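Local coordinates for SusD superfamily protein (Bacteroides fragilis NCTC 9343, PDB 3NQP), which probably binds sugars at the bacterial outer membrane for uptake, in the manner of starch-binding SusD, at residues E48-R53 with P481-S486; S172-S177 with C205-V210; N320-Q325 with S475-A480. All blocks are in the same frame, centred on the assembly; numbering follows the deposited sequence.

Contact 1: residues E48-R53 with P481-S486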
ATOM      1  N   GLU A  48      -1.317  -5.489  -2.665  1.00 11.47           N
ATOM      2  CA  GLU A  48      -0.650  -6.743  -2.193  1.00 13.24           C
ATOM      3  C   GLU A  48      -0.957  -7.975  -3.030  1.00 10.98           C
ATOM      4  O   GLU A  48      -0.062  -8.749  -3.342  1.00 10.79           O
ATOM      5  CB  GLU A  48      -1.112  -7.131  -0.773  1.00 13.26           C
ATOM      6  CG  GLU A  48      -0.644  -6.315   0.319  1.00 18.12           C
ATOM      7  CD  GLU A  48       0.780  -6.551   0.742  1.00 17.16           C
ATOM      8  OE1 GLU A  48       1.341  -7.665   0.625  1.00 13.60           O
ATOM      9  OE2 GLU A  48       1.308  -5.585   1.280  1.00 18.36           O
ATOM     10  N   LEU A  49      -2.241  -8.196  -3.339  1.00 12.46           N
ATOM     11  CA  LEU A  49      -2.646  -9.553  -3.751  1.00 11.00           C
ATOM     12  C   LEU A  49      -1.995 -10.114  -5.004  1.00 12.32           C
ATOM     13  O   LEU A  49      -1.785 -11.315  -5.088  1.00 12.79           O
ATOM     14  CB  LEU A  49      -4.158  -9.686  -3.861  1.00 10.71           C
ATOM     15  CG  LEU A  49      -5.015  -9.605  -2.584  1.00 14.53           C
ATOM     16  CD1 LEU A  49      -6.488  -9.805  -2.983  1.00 11.28           C
ATOM     17  CD2 LEU A  49      -4.581 -10.573  -1.430  1.00 14.17           C
ATOM     18  N   ARG A  50      -1.751  -9.281  -6.003  1.00 13.59           N
ATOM     19  CA  ARG A  50      -1.117  -9.749  -7.249  1.00 13.76           C
ATOM     20  C   ARG A  50       0.405  -9.879  -7.126  1.00 16.25           C
ATOM     21  O   ARG A  50       1.080 -10.189  -8.110  1.00 15.95           O
ATOM     22  CB  ARG A  50      -1.466  -8.799  -8.399  1.00 14.40           C
ATOM     23  CG  ARG A  50      -2.919  -8.846  -8.790  1.00  8.95           C
ATOM     24  CD  ARG A  50      -3.158  -8.024 -10.080  1.00 13.68           C
ATOM     25  NE  ARG A  50      -2.600  -8.743 -11.229  1.00  8.40           N
ATOM     26  CZ  ARG A  50      -2.694  -8.410 -12.508  1.00 13.82           C
ATOM     27  NH1 ARG A  50      -3.300  -7.302 -12.901  1.00 11.24           N
ATOM     28  NH2 ARG A  50      -2.150  -9.213 -13.414  1.00  9.68           N
ATOM     29  N   GLY A  51       0.928  -9.616  -5.930  1.00 13.80           N
ATOM     30  CA  GLY A  51       2.376  -9.612  -5.677  1.00 14.76           C
ATOM     31  C   GLY A  51       3.145 -10.931  -5.704  1.00 12.88           C
ATOM     32  O   GLY A  51       4.326 -10.902  -5.495  1.00 13.52           O
ATOM     33  N   GLY A  52       2.506 -12.080  -5.947  1.00 10.46           N
ATOM     34  CA  GLY A  52       3.254 -13.318  -6.193  1.00 12.20           C
ATOM     35  C   GLY A  52       3.686 -14.025  -4.926  1.00 12.26           C
ATOM     36  O   GLY A  52       4.524 -14.924  -4.960  1.00 13.87           O
ATOM     37  N   ARG A  53       3.143 -13.632  -3.792  1.00 10.57           N
ATOM     38  CA  ARG A  53       3.549 -14.277  -2.542  1.00 11.34           C
ATOM     39  C   ARG A  53       2.444 -14.752  -1.626  1.00 13.91           C
ATOM     40  O   ARG A  53       2.705 -15.088  -0.439  1.00 10.78           O
ATOM     41  CB  ARG A  53       4.530 -13.394  -1.772  1.00 15.98           C
ATOM     42  CG  ARG A  53       4.099 -12.000  -1.547  1.00 12.68           C
ATOM     43  CD  ARG A  53       5.250 -11.233  -0.796  1.00 13.20           C
ATOM     44  NE  ARG A  53       4.745  -9.942  -0.408  1.00  8.99           N
ATOM     45  CZ  ARG A  53       5.377  -9.032   0.325  1.00 16.47           C
ATOM     46  NH1 ARG A  53       6.599  -9.253   0.788  1.00 13.10           N
ATOM     47  NH2 ARG A  53       4.762  -7.862   0.577  1.00 14.96           N
ATOM     48  N   PRO A 481       8.671 -16.000 -13.873  1.00 16.63           N
ATOM     49  CA  PRO A 481       8.085 -14.672 -13.782  1.00 15.30           C
ATOM     50  C   PRO A 481       6.640 -14.745 -13.339  1.00 18.04           C
ATOM     51  O   PRO A 481       5.962 -15.725 -13.651  1.00 12.31           O
ATOM     52  CB  PRO A 481       8.153 -14.145 -15.212  1.00 16.63           C
ATOM     53  CG  PRO A 481       8.416 -15.306 -16.084  1.00 22.53           C
ATOM     54  CD  PRO A 481       9.035 -16.377 -15.254  1.00 17.18           C
ATOM     55  N   ILE A 482       6.187 -13.724 -12.627  1.00 15.01           N
ATOM     56  CA  ILE A 482       4.786 -13.661 -12.194  1.00 15.63           C
ATOM     57  C   ILE A 482       3.852 -13.548 -13.403  1.00 12.87           C
ATOM     58  O   ILE A 482       2.839 -14.222 -13.434  1.00 13.26           O
ATOM     59  CB  ILE A 482       4.609 -12.521 -11.178  1.00 12.16           C
ATOM     60  CG1 ILE A 482       5.355 -12.922  -9.900  1.00 11.55           C
ATOM     61  CG2 ILE A 482       3.155 -12.250 -10.852  1.00 10.72           C
ATOM     62  CD1 ILE A 482       5.516 -11.762  -8.888  1.00 13.38           C
ATOM     63  N   LEU A 483       4.173 -12.684 -14.376  1.00 14.42           N
ATOM     64  CA  LEU A 483       3.538 -12.671 -15.704  1.00 14.81           C
ATOM     65  C   LEU A 483       4.515 -13.027 -16.831  1.00 17.49           C
ATOM     66  O   LEU A 483       5.665 -12.645 -16.827  1.00 16.43           O
ATOM     67  CB  LEU A 483       2.918 -11.294 -16.043  1.00 13.88           C
ATOM     68  CG  LEU A 483       1.829 -10.769 -15.087  1.00 12.35           C
ATOM     69  CD1 LEU A 483       1.371  -9.351 -15.468  1.00  7.23           C
ATOM     70  CD2 LEU A 483       0.655 -11.775 -15.010  1.00 13.65           C
ATOM     71  N   ASN A 484       3.990 -13.709 -17.830  1.00 17.06           N
ATOM     72  CA  ASN A 484       4.700 -14.071 -19.032  1.00 19.65           C
ATOM     73  C   ASN A 484       4.520 -12.912 -19.977  1.00 18.00           C
ATOM     74  O   ASN A 484       3.413 -12.644 -20.434  1.00 16.96           O
ATOM     75  CB  ASN A 484       4.077 -15.356 -19.599  1.00 18.82           C
ATOM     76  CG  ASN A 484       4.730 -15.827 -20.891  1.00 27.21           C
ATOM     77  OD1 ASN A 484       5.103 -15.044 -21.746  1.00 22.70           O
ATOM     78  ND2 ASN A 484       4.841 -17.134 -21.033  1.00 31.59           N
ATOM     79  N   LYS A 485       5.608 -12.219 -20.286  1.00 18.19           N
ATOM     80  CA  LYS A 485       5.535 -11.041 -21.116  1.00 20.58           C
ATOM     81  C   LYS A 485       5.009 -11.303 -22.542  1.00 21.00           C
ATOM     82  O   LYS A 485       4.474 -10.407 -23.159  1.00 20.85           O
ATOM     83  CB  LYS A 485       6.904 -10.383 -21.195  1.00 23.25           C
ATOM     84  CG  LYS A 485       6.878  -8.987 -21.843  1.00 28.39           C
ATOM     85  CD  LYS A 485       8.212  -8.276 -21.645  1.00 39.61           C
ATOM     86  CE  LYS A 485       8.106  -6.800 -22.036  1.00 41.68           C
ATOM     87  NZ  LYS A 485       7.671  -6.688 -23.451  1.00 33.65           N
ATOM     88  N   SER A 486       5.170 -12.509 -23.066  1.00 19.35           N
ATOM     89  CA  SER A 486       4.777 -12.734 -24.467  1.00 22.74           C
ATOM     90  C   SER A 486       3.273 -13.029 -24.605  1.00 21.99           C
ATOM     91  O   SER A 486       2.701 -12.751 -25.656  1.00 23.26           O
ATOM     92  CB  SER A 486       5.568 -13.871 -25.075  1.00 23.07           C
ATOM     93  OG  SER A 486       5.120 -15.086 -24.503  1.00 33.05           O
TER
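R50 NH2 donates a hydrogen bond to K491 O and also touches L483. It lies 4.1 Å from L483 CD1. The other methyl of L483, CD2, is also 4.1 Å from R50 NH2, so the fork of the leucine meets the end of the arginine. The two side chains cross at about a right angle. R50 NE donates to Q73 OE1, and together these bonds fix how the guanidinium is turned. The R50 chain bends at its third torsion, and this brings its end toward L483. W453 of helix 452-458 and W494 also pack on the R50 side chain.

I482 makes the second half of the contact. Its CG1–CD1 arm is extended, with chi2 at 168°, and its tip reaches the backbone of the glycine pair. I482 CD1 is 3.7 Å from G51 O and 3.8 Å from G52 CA. G52 has a positive phi of 83°, and its lack of a side chain lets the I482 methyl come this close to its CA. G51 O also accepts a hydrogen bond from R452 NH1. The branch methyl I482 CG2 is 4.0 Å from R50 O. R452 and L456 of helix 452-458 pack on I482 as well.

Within 48-53, G51 N donates to E48 O at 2.9 Å. This closes a type I beta turn from E48 to G51, in the loop between helices 39-48 and 68-71, where a loop of the C-terminal SusD-family region docks onto the N-terminal helical region.

Contact 2: residues S172-S177 with C205-V210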
ATOM      1  N   SER A 172      -2.160  17.919 -12.513  1.00 15.05           N
ATOM      2  CA  SER A 172      -2.792  19.219 -12.280  1.00 15.85           C
ATOM      3  C   SER A 172      -3.331  19.306 -10.858  1.00 15.50           C
ATOM      4  O   SER A 172      -3.102  20.295 -10.143  1.00 15.95           O
ATOM      5  CB  SER A 172      -3.911  19.423 -13.281  1.00 16.50           C
ATOM      6  OG  SER A 172      -4.572  20.622 -13.003  1.00 17.30           O
ATOM      7  N   ASP A 173      -3.989  18.231 -10.414  1.00 13.54           N
ATOM      8  CA  ASP A 173      -4.528  18.167  -9.043  1.00 12.57           C
ATOM      9  C   ASP A 173      -3.478  18.183  -7.967  1.00 14.99           C
ATOM     10  O   ASP A 173      -3.680  18.791  -6.924  1.00 13.46           O
ATOM     11  CB  ASP A 173      -5.491  16.974  -8.850  1.00 14.28           C
ATOM     12  CG  ASP A 173      -6.845  17.200  -9.527  1.00 15.98           C
ATOM     13  OD1 ASP A 173      -7.152  18.376  -9.852  1.00 17.53           O
ATOM     14  OD2 ASP A 173      -7.592  16.213  -9.731  1.00 17.67           O
ATOM     15  N   LEU A 174      -2.345  17.533  -8.211  1.00 13.66           N
ATOM     16  CA  LEU A 174      -1.293  17.554  -7.205  1.00 14.03           C
ATOM     17  C   LEU A 174      -0.732  18.982  -7.074  1.00 14.73           C
ATOM     18  O   LEU A 174      -0.487  19.467  -5.966  1.00 13.43           O
ATOM     19  CB  LEU A 174      -0.182  16.596  -7.571  1.00 10.95           C
ATOM     20  CG  LEU A 174      -0.552  15.103  -7.434  1.00 13.32           C
ATOM     21  CD1 LEU A 174       0.486  14.186  -8.145  1.00 14.18           C
ATOM     22  CD2 LEU A 174      -0.714  14.707  -5.967  1.00 12.25           C
ATOM     23  N   ASN A 175      -0.511  19.640  -8.199  1.00 14.55           N
ATOM     24  CA  ASN A 175      -0.022  21.031  -8.168  1.00 18.41           C
ATOM     25  C   ASN A 175      -1.005  21.976  -7.491  1.00 15.11           C
ATOM     26  O   ASN A 175      -0.591  22.840  -6.768  1.00 12.95           O
ATOM     27  CB  ASN A 175       0.307  21.563  -9.574  1.00 17.69           C
ATOM     28  CG  ASN A 175       1.601  20.974 -10.151  1.00 28.68           C
ATOM     29  OD1 ASN A 175       2.470  20.454  -9.433  1.00 25.18           O
ATOM     30  ND2 ASN A 175       1.738  21.085 -11.464  1.00 37.77           N
ATOM     31  N   LYS A 176      -2.296  21.821  -7.755  1.00 13.38           N
ATOM     32  CA  LYS A 176      -3.304  22.659  -7.112  1.00 16.31           C
ATOM     33  C   LYS A 176      -3.310  22.384  -5.594  1.00 15.77           C
ATOM     34  O   LYS A 176      -3.405  23.307  -4.812  1.00 17.26           O
ATOM     35  CB  LYS A 176      -4.665  22.406  -7.713  1.00 14.64           C
ATOM     36  CG  LYS A 176      -5.615  23.584  -7.650  1.00 34.37           C
ATOM     37  CD  LYS A 176      -5.252  24.738  -8.549  1.00 39.11           C
ATOM     38  CE  LYS A 176      -6.441  25.729  -8.679  1.00 51.02           C
ATOM     39  NZ  LYS A 176      -6.039  27.151  -8.535  1.00 47.80           N
ATOM     40  N   SER A 177      -3.198  21.108  -5.204  1.00 13.36           N
ATOM     41  CA  SER A 177      -3.074  20.721  -3.780  1.00 12.73           C
ATOM     42  C   SER A 177      -1.933  21.499  -3.140  1.00 11.96           C
ATOM     43  O   SER A 177      -2.146  22.114  -2.110  1.00 15.86           O
ATOM     44  CB  SER A 177      -2.929  19.204  -3.569  1.00  8.51           C
ATOM     45  OG  SER A 177      -2.792  18.835  -2.154  1.00 10.89           O
ATOM     46  N   CYS A 205       4.426  13.233  -0.640  1.00  9.71           N
ATOM     47  CA  CYS A 205       4.650  11.802  -0.783  1.00 11.40           C
ATOM     48  C   CYS A 205       4.020  11.250  -2.072  1.00 11.10           C
ATOM     49  O   CYS A 205       4.649  10.542  -2.843  1.00  8.74           O
ATOM     50  CB  CYS A 205       4.060  11.021   0.388  1.00 13.25           C
ATOM     51  SG  CYS A 205       5.078  11.173   1.888  1.00 11.38           S
ATOM     52  N   LEU A 206       2.756  11.557  -2.255  1.00 12.08           N
ATOM     53  CA  LEU A 206       2.054  11.208  -3.464  1.00 11.68           C
ATOM     54  C   LEU A 206       2.778  11.747  -4.683  1.00 10.85           C
ATOM     55  O   LEU A 206       2.873  11.041  -5.696  1.00 13.40           O
ATOM     56  CB  LEU A 206       0.593  11.685  -3.421  1.00 12.29           C
ATOM     57  CG  LEU A 206      -0.326  11.250  -4.551  1.00 11.99           C
ATOM     58  CD1 LEU A 206      -0.295   9.737  -4.775  1.00  7.37           C
ATOM     59  CD2 LEU A 206      -1.755  11.711  -4.209  1.00 11.07           C
HETATM   60  N   MSE A 207       3.303  12.961  -4.634  1.00 13.09           N
HETATM   61  CA  MSE A 207       4.024  13.469  -5.818  1.00 10.57           C
HETATM   62  C   MSE A 207       5.279  12.648  -6.047  1.00 10.75           C
HETATM   63  O   MSE A 207       5.628  12.336  -7.169  1.00 11.26           O
HETATM   64  CB  MSE A 207       4.362  14.970  -5.734  1.00 11.63           C
HETATM   65  CG  MSE A 207       3.159  15.857  -5.678  1.00 14.58           C
HETATM   66 SE   MSE A 207       3.598  17.724  -5.552  0.75 10.86          SE
HETATM   67  CE  MSE A 207       4.008  17.956  -7.399  1.00 15.09           C
ATOM     68  N   GLY A 208       5.960  12.266  -4.963  1.00 12.27           N
ATOM     69  CA  GLY A 208       7.106  11.389  -5.090  1.00 10.68           C
ATOM     70  C   GLY A 208       6.730  10.072  -5.745  1.00 11.37           C
ATOM     71  O   GLY A 208       7.466   9.571  -6.590  1.00 12.32           O
ATOM     72  N   GLU A 209       5.579   9.517  -5.366  1.00 10.46           N
ATOM     73  CA  GLU A 209       5.145   8.215  -5.879  1.00 12.97           C
ATOM     74  C   GLU A 209       4.737   8.327  -7.356  1.00 12.62           C
ATOM     75  O   GLU A 209       5.137   7.507  -8.189  1.00 12.37           O
ATOM     76  CB  GLU A 209       3.977   7.663  -5.051  1.00 14.22           C
ATOM     77  CG  GLU A 209       3.742   6.170  -5.171  1.00 16.10           C
ATOM     78  CD  GLU A 209       2.626   5.718  -4.240  1.00 19.95           C
ATOM     79  OE1 GLU A 209       1.760   6.515  -3.844  1.00 12.68           O
ATOM     80  OE2 GLU A 209       2.625   4.562  -3.872  1.00 16.33           O
ATOM     81  N   VAL A 210       3.973   9.358  -7.667  1.00 12.00           N
ATOM     82  CA  VAL A 210       3.454   9.594  -9.025  1.00 11.23           C
ATOM     83  C   VAL A 210       4.590   9.919 -10.016  1.00 10.59           C
ATOM     84  O   VAL A 210       4.715   9.256 -11.046  1.00 11.73           O
ATOM     85  CB  VAL A 210       2.407  10.724  -9.038  1.00  9.65           C
ATOM     86  CG1 VAL A 210       2.136  11.196 -10.490  1.00  9.55           C
ATOM     87  CG2 VAL A 210       1.090  10.280  -8.327  1.00  9.62           C
TER
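Apolar contacts dominate, and L174 is at their centre. It points from helix 163-181 toward helix 200-216 and meets three residues there. L174 CD2 is 3.6 Å from L206 CD2, and these two side chains cross at about a right angle. L174 CD1 faces V210 tip to tip, at 4.0 Å from V210 CG2. Along its flank, L174 slides past the selenomethionine M207 in the opposite direction, with L174 CB 3.9 Å from M207 CG. With chi2 at 166°, the fork of L174 is turned so that CD2 meets L206 and CD1 meets V210.

One polar atom joins the edge of the patch. The CE methyl of M207 lies 3.6 Å from N175 OD1. The bend at the third torsion of M207 turns CE that way. This is a van der Waals contact.

The helix segments run nearly antiparallel, at 154°, with axes 10.7 Å apart at their closest. Helix 110-135 closes the group through A125 on L174 and F129 on L206 and V210. This is helix-to-helix packing, consistent with the TPR-like helices of the SusD family. Beside the patch, a hydrogen bond between S177 OG and T203 OG1 links the same two helices. Between the two segments themselves no hydrogen bond or salt bridge forms, so their contact rests on side-chain shape and burial.

Contact 3: residues N320-Q325 with S475-A480. With EDO (1,2-ethanediol), chain E.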
ATOM      1  N   ASN A 320       2.843 -17.125   1.451  1.00 11.72           N
ATOM      2  CA  ASN A 320       3.657 -18.328   1.258  1.00 12.23           C
ATOM      3  C   ASN A 320       4.694 -18.277   2.367  1.00 12.03           C
ATOM      4  O   ASN A 320       5.212 -17.205   2.687  1.00 10.48           O
ATOM      5  CB  ASN A 320       4.340 -18.220  -0.093  1.00 14.20           C
ATOM      6  CG  ASN A 320       5.104 -19.435  -0.469  1.00 18.41           C
ATOM      7  OD1 ASN A 320       6.135 -19.751   0.140  1.00 14.32           O
ATOM      8  ND2 ASN A 320       4.624 -20.140  -1.506  1.00 15.32           N
ATOM      9  N   LYS A 321       5.012 -19.419   2.944  1.00 10.59           N
ATOM     10  CA  LYS A 321       5.892 -19.445   4.113  1.00 13.42           C
ATOM     11  C   LYS A 321       7.344 -18.994   3.829  1.00 13.55           C
ATOM     12  O   LYS A 321       8.089 -18.640   4.749  1.00 14.58           O
ATOM     13  CB  LYS A 321       5.888 -20.855   4.704  1.00 13.91           C
ATOM     14  CG  LYS A 321       6.562 -21.918   3.843  1.00 12.81           C
ATOM     15  CD  LYS A 321       6.574 -23.303   4.559  1.00 20.06           C
ATOM     16  CE  LYS A 321       5.161 -23.980   4.423  1.00 20.73           C
ATOM     17  NZ  LYS A 321       5.098 -25.325   5.055  1.00 20.16           N
ATOM     18  N   ALA A 322       7.740 -19.026   2.568  1.00 12.42           N
ATOM     19  CA  ALA A 322       9.011 -18.425   2.132  1.00 11.94           C
ATOM     20  C   ALA A 322       9.115 -16.936   2.437  1.00  9.99           C
ATOM     21  O   ALA A 322      10.228 -16.408   2.557  1.00 10.43           O
ATOM     22  CB  ALA A 322       9.258 -18.677   0.626  1.00 14.59           C
ATOM     23  N   VAL A 323       7.991 -16.240   2.580  1.00 11.30           N
ATOM     24  CA  VAL A 323       8.041 -14.820   2.917  1.00 10.50           C
ATOM     25  C   VAL A 323       8.623 -14.695   4.334  1.00 13.37           C
ATOM     26  O   VAL A 323       9.574 -13.952   4.564  1.00 13.13           O
ATOM     27  CB  VAL A 323       6.649 -14.170   2.812  1.00  9.55           C
ATOM     28  CG1 VAL A 323       6.628 -12.773   3.358  1.00  6.06           C
ATOM     29  CG2 VAL A 323       6.162 -14.157   1.312  1.00  6.07           C
ATOM     30  N   TYR A 324       8.039 -15.426   5.277  1.00 12.07           N
ATOM     31  CA  TYR A 324       8.611 -15.576   6.643  1.00 14.03           C
ATOM     32  C   TYR A 324      10.067 -16.076   6.660  1.00 13.33           C
ATOM     33  O   TYR A 324      10.943 -15.493   7.327  1.00 12.27           O
ATOM     34  CB  TYR A 324       7.698 -16.471   7.468  1.00 11.09           C
ATOM     35  CG  TYR A 324       8.104 -16.723   8.924  1.00 14.55           C
ATOM     36  CD1 TYR A 324       7.896 -15.753   9.892  1.00  9.27           C
ATOM     37  CD2 TYR A 324       8.691 -17.926   9.319  1.00 12.84           C
ATOM     38  CE1 TYR A 324       8.248 -15.970  11.229  1.00 11.15           C
ATOM     39  CE2 TYR A 324       9.046 -18.164  10.686  1.00 16.64           C
ATOM     40  CZ  TYR A 324       8.809 -17.181  11.626  1.00 13.63           C
ATOM     41  OH  TYR A 324       9.135 -17.358  12.953  1.00 17.90           O
ATOM     42  N   GLN A 325      10.343 -17.133   5.931  1.00 13.73           N
ATOM     43  CA  GLN A 325      11.685 -17.753   5.952  1.00 14.64           C
ATOM     44  C   GLN A 325      12.759 -16.854   5.337  1.00 15.66           C
ATOM     45  O   GLN A 325      13.942 -17.046   5.609  1.00 15.34           O
ATOM     46  CB  GLN A 325      11.672 -19.077   5.196  1.00 13.41           C
ATOM     47  CG  GLN A 325      10.797 -20.117   5.829  1.00 16.88           C
ATOM     48  CD  GLN A 325      10.645 -21.342   4.970  1.00 25.05           C
ATOM     49  OE1 GLN A 325      10.436 -21.249   3.759  1.00 15.22           O
ATOM     50  NE2 GLN A 325      10.751 -22.500   5.590  1.00 15.85           N
ATOM     51  N   SER A 475       9.942 -12.740  -8.805  1.00 13.59           N
ATOM     52  CA  SER A 475       9.148 -13.746  -8.101  1.00 13.30           C
ATOM     53  C   SER A 475       9.737 -14.062  -6.740  1.00 13.88           C
ATOM     54  O   SER A 475      10.913 -13.848  -6.482  1.00 13.78           O
ATOM     55  CB  SER A 475       9.023 -15.051  -8.918  1.00 14.40           C
ATOM     56  OG  SER A 475      10.251 -15.777  -8.969  1.00 12.31           O
ATOM     57  N   LEU A 476       8.894 -14.627  -5.902  1.00 15.85           N
ATOM     58  CA  LEU A 476       9.245 -14.934  -4.520  1.00 15.87           C
ATOM     59  C   LEU A 476      10.385 -15.896  -4.449  1.00 17.96           C
ATOM     60  O   LEU A 476      11.358 -15.656  -3.710  1.00 15.66           O
ATOM     61  CB  LEU A 476       8.070 -15.528  -3.770  1.00 16.39           C
ATOM     62  CG  LEU A 476       8.321 -15.851  -2.279  1.00 13.41           C
ATOM     63  CD1 LEU A 476       8.753 -14.602  -1.512  1.00 11.89           C
ATOM     64  CD2 LEU A 476       7.076 -16.451  -1.644  1.00 15.22           C
ATOM     65  N   LEU A 477      10.277 -16.959  -5.241  1.00 17.99           N
ATOM     66  CA  LEU A 477      11.281 -18.022  -5.258  1.00 21.23           C
ATOM     67  C   LEU A 477      12.433 -17.810  -6.269  1.00 22.84           C
ATOM     68  O   LEU A 477      13.430 -18.503  -6.190  1.00 19.59           O
ATOM     69  CB  LEU A 477      10.596 -19.387  -5.487  1.00 23.14           C
ATOM     70  CG  LEU A 477       9.647 -19.872  -4.369  1.00 26.65           C
ATOM     71  CD1 LEU A 477       9.179 -21.336  -4.589  1.00 26.15           C
ATOM     72  CD2 LEU A 477      10.293 -19.680  -2.953  1.00 21.29           C
ATOM     73  N   GLY A 478      12.284 -16.901  -7.236  1.00 21.95           N
ATOM     74  CA  GLY A 478      13.346 -16.668  -8.238  1.00 21.58           C
ATOM     75  C   GLY A 478      13.294 -17.590  -9.446  1.00 23.81           C
ATOM     76  O   GLY A 478      14.185 -17.559 -10.307  1.00 25.52           O
ATOM     77  N   ASP A 479      12.230 -18.369  -9.546  1.00 24.04           N
ATOM     78  CA  ASP A 479      12.144 -19.476 -10.486  1.00 27.88           C
ATOM     79  C   ASP A 479      11.395 -19.135 -11.769  1.00 26.72           C
ATOM     80  O   ASP A 479      11.769 -19.609 -12.834  1.00 28.57           O
ATOM     81  CB  ASP A 479      11.462 -20.681  -9.847  1.00 27.23           C
ATOM     82  CG  ASP A 479      10.056 -20.362  -9.282  1.00 38.93           C
ATOM     83  OD1 ASP A 479       9.703 -19.163  -9.041  1.00 33.62           O
ATOM     84  OD2 ASP A 479       9.304 -21.338  -9.052  1.00 47.85           O
ATOM     85  N   ALA A 480      10.362 -18.311 -11.691  1.00 24.03           N
ATOM     86  CA  ALA A 480       9.530 -18.057 -12.886  1.00 22.70           C
ATOM     87  C   ALA A 480       8.853 -16.702 -12.758  1.00 19.13           C
ATOM     88  O   ALA A 480       8.453 -16.324 -11.675  1.00 17.66           O
ATOM     89  CB  ALA A 480       8.451 -19.166 -13.034  1.00 22.73           C
TER
HETATM   90  C1  EDO E1005       3.375 -28.344   4.952  1.00 21.95           C
HETATM   91  O1  EDO E1005       4.505 -27.899   5.701  1.00 29.31           O
HETATM   92  C2  EDO E1005       2.128 -27.478   5.175  1.00 19.42           C
HETATM   93  O2  EDO E1005       2.227 -26.183   4.557  1.00 15.12           O
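L476 carries its CG anti to the backbone N (chi1 -178°), and N320 does the same with its own CG (chi1 -175°). These torsions send the two side chains toward each other, and the second torsion of L476 sets which methyl, CD2, meets N320. L476 CD2 is 3.6 Å from N320 CB and 3.8 Å from N320 CG. The same methyl is 3.9 Å from A322 CB. The second methyl, L476 CD1, is 3.9 Å from V323 CG2, where the leucine and valine cross at about a right angle. L477 adds a further contact from the surface, with its CD2 3.9 Å from A322 CB.

N320 meets the leucine with CB and CG and caps helix 321-325 with OD1. A322 N donates to N320 OD1 at 3.0 Å, with an N-H...O angle of 159°. The donor lies in the carbonyl plane, on a lone pair. N320 is therefore the N-cap of this short helix, and the bond holds its amide in place beside L476.

In the facing loop, S475 OG accepts from G478 N at 2.9 Å, an ST motif that curls the chain behind L476 and L477. S475 OG is also bonded to K472 O. R53 packs on both L476 and V323. K321 points away from the loop. Its NZ donates to L353 O and to O2 of a 1,2-ethanediol, probably from the crystallisation liquor; O1 of the diol lies closer, 2.7 Å from K321 NZ.

How the contacts relate
Contacts 1 and 3 are neighbours, with centres about 12 Å apart. Both use the loop between helices 452-458 and 498-503. R53 O probably accepts from N320 N at 2.8 Å, and G52 O packs on L476 CB. Contact 2 is separate. Its centre lies about 28 Å from that of contact 1 and about 34 Å from that of contact 3, across the chain's centre from the latter. Contacts 1 and 2 are buried; contact 3 is at the surface. No hydrogen bond crosses any of the three. Contact 1 sets aliphatic groups on a guanidinium and glycine backbone, contact 2 packs mostly apolar groups between helices, and contact 3 sets leucines on a capped helix.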